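Local coordinates for twitching motility pilus retraction protein (Geobacter sulfurreducens PCA, PDB 5ZFQ) that is the retraction ATPase motor of the type IV pilus, probably using ATP hydrolysis in a six-subunit assembly to drive pilus withdrawal and twitching motility, at residues 217-222 and 241-246; 235-240 and 267-272; 142-147 and 288-293. All blocks are in the same frame, centred on the assembly; numbering follows the deposited sequence.

Interaction 1 (217-222 and 241-246)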
loop_
_atom_site.group_PDB
_atom_site.type_symbol
_atom_site.label_atom_id
_atom_site.label_comp_id
_atom_site.label_asym_id
_atom_site.label_seq_id
_atom_site.Cartn_x
_atom_site.Cartn_y
_atom_site.Cartn_z
ATOM N N TYR A 217 -21.078 -15.792 1.223
ATOM C CA TYR A 217 -22.456 -16.146 1.568
ATOM C C TYR A 217 -22.734 -17.637 1.467
ATOM O O TYR A 217 -23.880 -18.059 1.612
ATOM C CB TYR A 217 -23.449 -15.396 0.673
ATOM C CG TYR A 217 -23.511 -13.916 0.907
ATOM C CD1 TYR A 217 -23.452 -13.385 2.194
ATOM C CD2 TYR A 217 -23.606 -13.032 -0.164
ATOM C CE1 TYR A 217 -23.502 -11.998 2.409
ATOM C CE2 TYR A 217 -23.666 -11.649 0.034
ATOM C CZ TYR A 217 -23.611 -11.132 1.320
ATOM O OH TYR A 217 -23.662 -9.756 1.503
ATOM N N ILE A 218 -21.695 -18.428 1.216
ATOM C CA ILE A 218 -21.876 -19.864 1.027
ATOM C C ILE A 218 -22.550 -20.547 2.245
ATOM O O ILE A 218 -23.322 -21.510 2.092
ATOM C CB ILE A 218 -20.528 -20.553 0.716
ATOM C CG1 ILE A 218 -20.759 -21.991 0.237
ATOM C CG2 ILE A 218 -19.548 -20.460 1.917
ATOM C CD1 ILE A 218 -21.371 -22.051 -1.115
ATOM N N LEU A 219 -22.308 -20.040 3.451
ATOM C CA LEU A 219 -22.910 -20.689 4.614
ATOM C C LEU A 219 -24.367 -20.312 4.727
ATOM O O LEU A 219 -25.091 -20.886 5.520
ATOM C CB LEU A 219 -22.168 -20.337 5.913
ATOM C CG LEU A 219 -20.674 -20.659 5.885
ATOM C CD1 LEU A 219 -20.026 -20.523 7.272
ATOM C CD2 LEU A 219 -20.430 -22.030 5.298
ATOM N N ARG A 220 -24.792 -19.343 3.931
ATOM C CA ARG A 220 -26.189 -18.892 3.935
ATOM C C ARG A 220 -26.962 -19.538 2.802
ATOM O O ARG A 220 -28.121 -19.224 2.582
ATOM C CB ARG A 220 -26.263 -17.360 3.823
ATOM C CG ARG A 220 -25.270 -16.694 4.739
ATOM C CD ARG A 220 -25.349 -15.217 4.785
ATOM N NE ARG A 220 -24.346 -14.744 5.731
ATOM C CZ ARG A 220 -24.090 -13.465 6.008
ATOM N NH1 ARG A 220 -24.770 -12.488 5.405
ATOM N NH2 ARG A 220 -23.140 -13.169 6.889
ATOM N N GLN A 221 -26.324 -20.447 2.075
ATOM C CA GLN A 221 -26.993 -21.055 0.931
ATOM C C GLN A 221 -27.333 -22.534 1.168
ATOM O O GLN A 221 -27.638 -23.261 0.241
ATOM C CB GLN A 221 -26.132 -20.860 -0.331
ATOM C CG GLN A 221 -25.990 -19.379 -0.706
ATOM C CD GLN A 221 -24.904 -19.080 -1.730
ATOM O OE1 GLN A 221 -23.911 -19.819 -1.865
ATOM N NE2 GLN A 221 -25.070 -17.966 -2.441
ATOM N N ASP A 222 -27.294 -22.949 2.429
ATOM C CA ASP A 222 -27.640 -24.314 2.830
ATOM C C ASP A 222 -27.018 -25.372 1.897
ATOM O O ASP A 222 -27.729 -26.160 1.263
ATOM C CB ASP A 222 -29.174 -24.478 2.892
ATOM C CG ASP A 222 -29.605 -25.766 3.601
ATOM O OD1 ASP A 222 -28.995 -26.144 4.623
ATOM O OD2 ASP A 222 -30.545 -26.424 3.126
ATOM N N LEU A 241 -11.921 -24.736 5.151
ATOM C CA LEU A 241 -11.722 -25.371 6.451
ATOM C C LEU A 241 -12.988 -25.295 7.298
ATOM O O LEU A 241 -13.335 -26.233 8.021
ATOM C CB LEU A 241 -10.552 -24.729 7.186
ATOM C CG LEU A 241 -9.209 -25.076 6.547
ATOM C CD1 LEU A 241 -8.069 -24.211 7.088
ATOM C CD2 LEU A 241 -8.917 -26.582 6.724
ATOM N N THR A 242 -13.675 -24.166 7.174
ATOM C CA THR A 242 -14.875 -23.909 7.931
ATOM C C THR A 242 -15.984 -24.859 7.495
ATOM O O THR A 242 -16.644 -25.487 8.330
ATOM C CB THR A 242 -15.296 -22.447 7.762
ATOM O OG1 THR A 242 -14.297 -21.624 8.373
ATOM C CG2 THR A 242 -16.671 -22.161 8.377
ATOM N N LEU A 243 -16.169 -24.980 6.187
ATOM C CA LEU A 243 -17.150 -25.903 5.646
ATOM C C LEU A 243 -16.845 -27.328 6.138
ATOM O O LEU A 243 -17.737 -28.037 6.634
ATOM C CB LEU A 243 -17.165 -25.813 4.112
ATOM C CG LEU A 243 -17.867 -24.574 3.527
ATOM C CD1 LEU A 243 -17.359 -24.228 2.158
ATOM C CD2 LEU A 243 -19.351 -24.800 3.445
ATOM N N ALA A 244 -15.572 -27.707 6.053
ATOM C CA ALA A 244 -15.128 -29.055 6.381
ATOM C C ALA A 244 -15.266 -29.367 7.870
ATOM O O ALA A 244 -15.591 -30.495 8.233
ATOM C CB ALA A 244 -13.677 -29.259 5.927
ATOM N N GLU A 245 -15.008 -28.373 8.723
ATOM C CA GLU A 245 -15.161 -28.514 10.180
ATOM C C GLU A 245 -16.603 -28.676 10.648
ATOM O O GLU A 245 -16.841 -29.214 11.726
ATOM C CB GLU A 245 -14.575 -27.307 10.915
ATOM C CG GLU A 245 -13.178 -27.469 11.464
ATOM C CD GLU A 245 -12.756 -26.246 12.280
ATOM O OE1 GLU A 245 -12.497 -25.188 11.653
ATOM O OE2 GLU A 245 -12.696 -26.334 13.535
ATOM N N THR A 246 -17.547 -28.191 9.846
ATOM C CA THR A 246 -18.927 -28.091 10.278
ATOM C C THR A 246 -19.866 -29.022 9.516
ATOM O O THR A 246 -21.036 -28.699 9.280
ATOM C CB THR A 246 -19.427 -26.641 10.158
ATOM O OG1 THR A 246 -19.209 -26.154 8.826
ATOM C CG2 THR A 246 -18.703 -25.755 11.164
#
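No flat side-chain group carries the meeting of Leu219 with Thr242 and Leu243: it has neither ring faces nor edges, and branch methyls make the nearest approaches. Leu219 sits in the short 3-10 segment that follows helix 211-216. Its CG lies beside the backbone N (chi1 -56°), and this carries the forked end toward helix 234-245. CD2 of Leu219 meets CD2 of Leu243 at 3.5 Å, the two side chains crossing at a slant. CD1 of Leu219 lies 3.9 Å from CG2 of Thr242, approached at about a right angle. Ile218 joins more loosely, its CG2 4.4 Å from Leu243 CD1. Both Ile218 and Leu243 also rest on Val226 of strand 225-230, so the contact roofs that strand.

Thr242 offers Leu219 its methyl and turns its hydroxyl elsewhere, to the carbonyl of Glu238 and to His255 of the second subunit. The carbonyl O of Thr242 receives OG1 of Thr246 at 2.7 Å, the donor tilted 27° from the carbonyl plane, where the helix ends. Nearby, Arg220 and Asp222 form salt bridges with Asp96 and Arg55 of that second subunit. Apolar packing of helix and loop over a parallel strand, beside a subunit interface, fits the RecA-like core of hexameric secretion ATPases.

Interaction 2 (235-240 and 267-272)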
loop_
_atom_site.group_PDB
_atom_site.type_symbol
_atom_site.label_atom_id
_atom_site.label_comp_id
_atom_site.label_asym_id
_atom_site.label_seq_id
_atom_site.Cartn_x
_atom_site.Cartn_y
_atom_site.Cartn_z
ATOM N N GLU A 235 -8.198 -16.373 2.823
ATOM C CA GLU A 235 -9.640 -16.284 3.000
ATOM C C GLU A 235 -10.375 -17.517 2.465
ATOM O O GLU A 235 -11.262 -18.059 3.138
ATOM C CB GLU A 235 -10.167 -15.021 2.321
ATOM C CG GLU A 235 -11.650 -14.789 2.561
ATOM C CD GLU A 235 -12.082 -13.354 2.285
ATOM O OE1 GLU A 235 -11.206 -12.446 2.287
ATOM O OE2 GLU A 235 -13.305 -13.138 2.088
ATOM N N THR A 236 -10.010 -17.948 1.256
ATOM C CA THR A 236 -10.621 -19.119 0.633
ATOM C C THR A 236 -10.311 -20.401 1.425
ATOM O O THR A 236 -11.201 -21.225 1.656
ATOM C CB THR A 236 -10.153 -19.274 -0.843
ATOM O OG1 THR A 236 -10.563 -18.128 -1.606
ATOM C CG2 THR A 236 -10.727 -20.535 -1.481
ATOM N N ILE A 237 -9.060 -20.566 1.842
ATOM C CA ILE A 237 -8.676 -21.710 2.663
ATOM C C ILE A 237 -9.494 -21.774 3.964
ATOM O O ILE A 237 -9.958 -22.851 4.392
ATOM C CB ILE A 237 -7.176 -21.665 2.997
ATOM C CG1 ILE A 237 -6.344 -21.812 1.736
ATOM C CG2 ILE A 237 -6.775 -22.766 3.959
ATOM C CD1 ILE A 237 -4.863 -21.768 2.031
ATOM N N GLU A 238 -9.681 -20.605 4.569
ATOM C CA GLU A 238 -10.408 -20.486 5.819
ATOM C C GLU A 238 -11.870 -20.812 5.640
ATOM O O GLU A 238 -12.522 -21.281 6.567
ATOM C CB GLU A 238 -10.264 -19.076 6.384
ATOM C CG GLU A 238 -9.309 -18.959 7.550
ATOM C CD GLU A 238 -9.024 -17.511 7.880
ATOM O OE1 GLU A 238 -9.615 -16.639 7.203
ATOM O OE2 GLU A 238 -8.211 -17.237 8.794
ATOM N N ALA A 239 -12.390 -20.546 4.451
ATOM C CA ALA A 239 -13.775 -20.869 4.168
ATOM C C ALA A 239 -13.922 -22.377 3.978
ATOM O O ALA A 239 -14.810 -22.989 4.558
ATOM C CB ALA A 239 -14.270 -20.109 2.944
ATOM N N ALA A 240 -13.038 -22.965 3.173
ATOM C CA ALA A 240 -12.985 -24.414 2.979
ATOM C C ALA A 240 -12.859 -25.161 4.302
ATOM O O ALA A 240 -13.589 -26.113 4.539
ATOM C CB ALA A 240 -11.815 -24.796 2.052
ATOM N N VAL A 267 -0.477 -24.564 5.195
ATOM C CA VAL A 267 -0.035 -24.018 6.471
ATOM C C VAL A 267 0.783 -22.751 6.282
ATOM O O VAL A 267 0.541 -21.736 6.932
ATOM C CB VAL A 267 0.829 -25.046 7.259
ATOM C CG1 VAL A 267 1.285 -24.458 8.577
ATOM C CG2 VAL A 267 0.071 -26.354 7.469
ATOM N N ASP A 268 1.757 -22.836 5.382
ATOM C CA ASP A 268 2.812 -21.848 5.290
ATOM C C ASP A 268 2.349 -20.452 4.873
ATOM O O ASP A 268 3.065 -19.484 5.099
ATOM C CB ASP A 268 3.899 -22.353 4.329
ATOM C CG ASP A 268 4.691 -23.541 4.899
ATOM O OD1 ASP A 268 4.595 -23.796 6.130
ATOM O OD2 ASP A 268 5.425 -24.208 4.121
ATOM N N VAL A 269 1.161 -20.334 4.290
ATOM C CA VAL A 269 0.677 -19.031 3.816
ATOM C C VAL A 269 0.113 -18.197 4.955
ATOM O O VAL A 269 -0.065 -16.986 4.821
ATOM C CB VAL A 269 -0.415 -19.181 2.724
ATOM C CG1 VAL A 269 0.192 -19.684 1.407
ATOM C CG2 VAL A 269 -1.520 -20.106 3.208
ATOM N N PHE A 270 -0.174 -18.877 6.064
ATOM C CA PHE A 270 -0.697 -18.279 7.291
ATOM C C PHE A 270 0.397 -17.716 8.189
ATOM O O PHE A 270 1.528 -18.229 8.204
ATOM C CB PHE A 270 -1.480 -19.310 8.105
ATOM C CG PHE A 270 -2.835 -19.607 7.569
ATOM C CD1 PHE A 270 -3.914 -18.778 7.876
ATOM C CD2 PHE A 270 -3.047 -20.727 6.770
ATOM C CE1 PHE A 270 -5.186 -19.049 7.380
ATOM C CE2 PHE A 270 -4.309 -21.008 6.271
ATOM C CZ PHE A 270 -5.383 -20.165 6.578
ATOM N N PRO A 271 0.051 -16.674 8.966
ATOM C CA PRO A 271 0.921 -16.134 10.016
ATOM C C PRO A 271 1.385 -17.228 10.980
ATOM O O PRO A 271 0.575 -18.075 11.368
ATOM C CB PRO A 271 0.020 -15.121 10.723
ATOM C CG PRO A 271 -0.884 -14.628 9.626
ATOM C CD PRO A 271 -1.163 -15.855 8.783
ATOM N N PRO A 272 2.677 -17.226 11.338
ATOM C CA PRO A 272 3.267 -18.198 12.268
ATOM C C PRO A 272 2.394 -18.532 13.480
ATOM O O PRO A 272 2.376 -19.690 13.898
ATOM C CB PRO A 272 4.562 -17.503 12.704
ATOM C CG PRO A 272 4.981 -16.760 11.480
ATOM C CD PRO A 272 3.698 -16.314 10.787
#
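Ile237 and Phe270 bridge backbones that stay well apart, the nearest CA pair, Ile237 and Val267, being 9.7 Å from each other. In this RecA-like ATPase domain the contact ties helix 234-245 to the turn that leaves helix 259-268 and leads into helix 275-285. The phenyl ring of Phe270 is met at its edge: CG2 of Ile237 lies in the ring plane, 3.8 Å from CE2, and the two side chains run past one another in opposite senses. CG2 is anti to the backbone N of Ile237, while the other branch (CG1 torsion -65°) reaches on to Val269, CD1 of Ile237 standing 3.9 Å from CG2 of Val269. CG of Glu238 comes within 4.1 Å of CE1 of Phe270. Phe270 also packs on Leu234 and on Val278 of helix 275-285, and Val269 touches Tyr273 of the third subunit. With an alanine at Phe270 the ring would be gone, and the CG2 branch of Ile237 and the stem of Glu238 would probably lose their shared partner, opening a gap between helix and turn. The Glu238 carboxylate plane is turned 47° from the ring; OE2 lies near the ring plane, 3.8 Å from CE1 of Phe270, while also hydrogen-bonding NE2 of Gln274.

Interaction 3 (142-147 and 288-293)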
loop_
_atom_site.group_PDB
_atom_site.type_symbol
_atom_site.label_atom_id
_atom_site.label_comp_id
_atom_site.label_asym_id
_atom_site.label_seq_id
_atom_site.Cartn_x
_atom_site.Cartn_y
_atom_site.Cartn_z
ATOM N N LYS A 142 -13.009 -43.470 -5.793
ATOM C CA LYS A 142 -14.422 -43.772 -5.649
ATOM C C LYS A 142 -14.816 -43.848 -4.174
ATOM O O LYS A 142 -15.863 -43.320 -3.772
ATOM C CB LYS A 142 -14.759 -45.070 -6.380
ATOM C CG LYS A 142 -16.237 -45.320 -6.430
ATOM C CD LYS A 142 -16.648 -46.346 -7.491
ATOM C CE LYS A 142 -15.565 -47.372 -7.762
ATOM N NZ LYS A 142 -15.333 -47.533 -9.227
ATOM N N GLU A 143 -13.965 -44.485 -3.373
ATOM C CA GLU A 143 -14.189 -44.571 -1.939
ATOM C C GLU A 143 -14.200 -43.181 -1.314
ATOM O O GLU A 143 -14.988 -42.908 -0.400
ATOM C CB GLU A 143 -13.116 -45.425 -1.268
ATOM C CG GLU A 143 -13.229 -46.918 -1.549
ATOM C CD GLU A 143 -12.117 -47.736 -0.885
ATOM O OE1 GLU A 143 -11.306 -47.153 -0.116
ATOM O OE2 GLU A 143 -12.066 -48.967 -1.139
ATOM N N LEU A 144 -13.315 -42.312 -1.798
ATOM C CA LEU A 144 -13.224 -40.949 -1.277
ATOM C C LEU A 144 -14.478 -40.148 -1.603
ATOM O O LEU A 144 -14.850 -39.241 -0.859
ATOM C CB LEU A 144 -11.993 -40.237 -1.831
ATOM C CG LEU A 144 -10.650 -40.631 -1.214
ATOM C CD1 LEU A 144 -9.569 -39.891 -1.940
ATOM C CD2 LEU A 144 -10.623 -40.286 0.242
ATOM N N ALA A 145 -15.136 -40.511 -2.705
ATOM C CA ALA A 145 -16.348 -39.839 -3.169
ATOM C C ALA A 145 -17.564 -40.288 -2.381
ATOM O O ALA A 145 -18.683 -39.797 -2.585
ATOM C CB ALA A 145 -16.559 -40.094 -4.658
ATOM N N GLU A 146 -17.343 -41.240 -1.485
ATOM C CA GLU A 146 -18.412 -41.715 -0.637
ATOM C C GLU A 146 -18.278 -41.121 0.750
ATOM O O GLU A 146 -19.050 -41.459 1.645
ATOM C CB GLU A 146 -18.424 -43.242 -0.578
ATOM C CG GLU A 146 -18.999 -43.881 -1.820
ATOM C CD GLU A 146 -18.690 -45.371 -1.917
ATOM O OE1 GLU A 146 -18.122 -45.917 -0.948
ATOM O OE2 GLU A 146 -19.021 -45.997 -2.957
ATOM N N LYS A 147 -17.304 -40.234 0.927
ATOM C CA LYS A 147 -17.103 -39.584 2.218
ATOM C C LYS A 147 -18.246 -38.634 2.521
ATOM O O LYS A 147 -18.646 -37.847 1.660
ATOM C CB LYS A 147 -15.787 -38.812 2.253
ATOM C CG LYS A 147 -14.554 -39.660 2.229
ATOM C CD LYS A 147 -14.368 -40.397 3.537
ATOM C CE LYS A 147 -13.006 -41.101 3.572
ATOM N NZ LYS A 147 -12.974 -42.104 4.685
ATOM N N GLY A 288 -8.649 -36.662 2.396
ATOM C CA GLY A 288 -7.915 -37.148 1.248
ATOM C C GLY A 288 -7.284 -36.075 0.385
ATOM O O GLY A 288 -7.792 -34.955 0.252
ATOM N N VAL A 289 -6.156 -36.431 -0.210
ATOM C CA VAL A 289 -5.432 -35.534 -1.096
ATOM C C VAL A 289 -5.048 -36.302 -2.338
ATOM O O VAL A 289 -4.431 -37.361 -2.262
ATOM C CB VAL A 289 -4.139 -34.952 -0.440
ATOM C CG1 VAL A 289 -3.399 -34.041 -1.435
ATOM C CG2 VAL A 289 -4.461 -34.237 0.886
ATOM N N MET A 290 -5.418 -35.775 -3.486
ATOM C CA MET A 290 -4.991 -36.374 -4.724
ATOM C C MET A 290 -4.136 -35.397 -5.511
ATOM O O MET A 290 -4.539 -34.281 -5.802
ATOM C CB MET A 290 -6.198 -36.846 -5.522
ATOM C CG MET A 290 -6.971 -37.941 -4.781
ATOM S SD MET A 290 -8.517 -38.390 -5.584
ATOM C CE MET A 290 -9.158 -36.793 -5.941
ATOM N N SER A 291 -2.990 -35.859 -5.946
ATOM C CA SER A 291 -2.117 -35.059 -6.753
ATOM C C SER A 291 -2.019 -35.691 -8.100
ATOM O O SER A 291 -1.712 -36.829 -8.208
ATOM C CB SER A 291 -0.786 -34.933 -6.093
ATOM O OG SER A 291 -0.943 -34.041 -5.047
ATOM N N GLN A 292 -2.250 -34.911 -9.139
ATOM C CA GLN A 292 -2.278 -35.434 -10.476
ATOM C C GLN A 292 -1.380 -34.865 -11.513
ATOM O O GLN A 292 -1.046 -33.730 -11.468
ATOM C CB GLN A 292 -3.670 -35.252 -11.005
ATOM C CG GLN A 292 -4.724 -35.915 -10.168
ATOM C CD GLN A 292 -6.061 -35.886 -10.822
ATOM O OE1 GLN A 292 -6.242 -35.236 -11.813
ATOM N NE2 GLN A 292 -6.998 -36.592 -10.265
ATOM N N THR A 293 -0.943 -35.719 -12.416
ATOM C CA THR A 293 -0.176 -35.321 -13.574
ATOM C C THR A 293 -0.630 -36.007 -14.835
ATOM O O THR A 293 -0.794 -37.185 -14.845
ATOM C CB THR A 293 1.296 -35.704 -13.486
ATOM O OG1 THR A 293 1.833 -35.305 -12.245
ATOM C CG2 THR A 293 2.032 -34.980 -14.506
#
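Leu144 places its two methyls on strand 286-296, one against Gly288 and the other against Met290. CD2 of Leu144 faces the bare CA of Gly288 at 4.3 Å, where the lack of a side chain lets the leucine lie against the backbone itself. CD1 of Leu144 meets the sulfur of Met290, SD, at 4.1 Å. The leucine and methionine side chains pass in opposite directions. Met290 is extended as far as SD and then bends (chi3 -45°), which turns CE off the line of the chain.

The next shell fixes both partners. Leu144 closes helix 139-144 and starts a type I turn to Lys147, whose N bonds back to Leu144 O at 3.2 Å. Ala145 in that turn packs on Ile169 and Lys172 of helix 162-176. On the strand side, Gly288 and Met290 are held by backbone hydrogen bonds to Leu153, and Met290 also to Thr155, in the neighbouring strand 150-155. This strand runs into the probable Walker A P-loop. Met290 further touches Val154, Leu307 and Thr165, while Val289 points away from Leu144 and packs on Thr262 of helix 259-268, so the strand is sandwiched between helices.

The contact thus pins helix 139-144 and its turn to the central sheet. No hydrogen bond or charge crosses between the two segments. Cohesion here rests on dispersion and the burial of methyl and thioether surface, and any selectivity probably comes from shape, with directional bonding left to the flanking backbone.

Overall arrangement
Along the chain the segments come in the order 142-147, 217-222, 235-240, 241-246, 267-272, 288-293. Interaction 3 therefore brackets the other two, while interactions 1 and 2 cross, sharing consecutive parts of helix 234-245. Their centres lie 16 Å apart; each is 21 Å from the centre of interaction 3, with nearest atoms about 10 and 11 Å away. Interaction 3 sits on strand 286-296 of the mixed sheet, to which strand 225-230, beneath interaction 1, also belongs. Together they fasten helices 139-144 and 234-245 and the turn after helix 259-268 around one RecA-like core, and interactions 1 and 2 border the second and third subunits, respectively, consistent with a motor working as a hexamer.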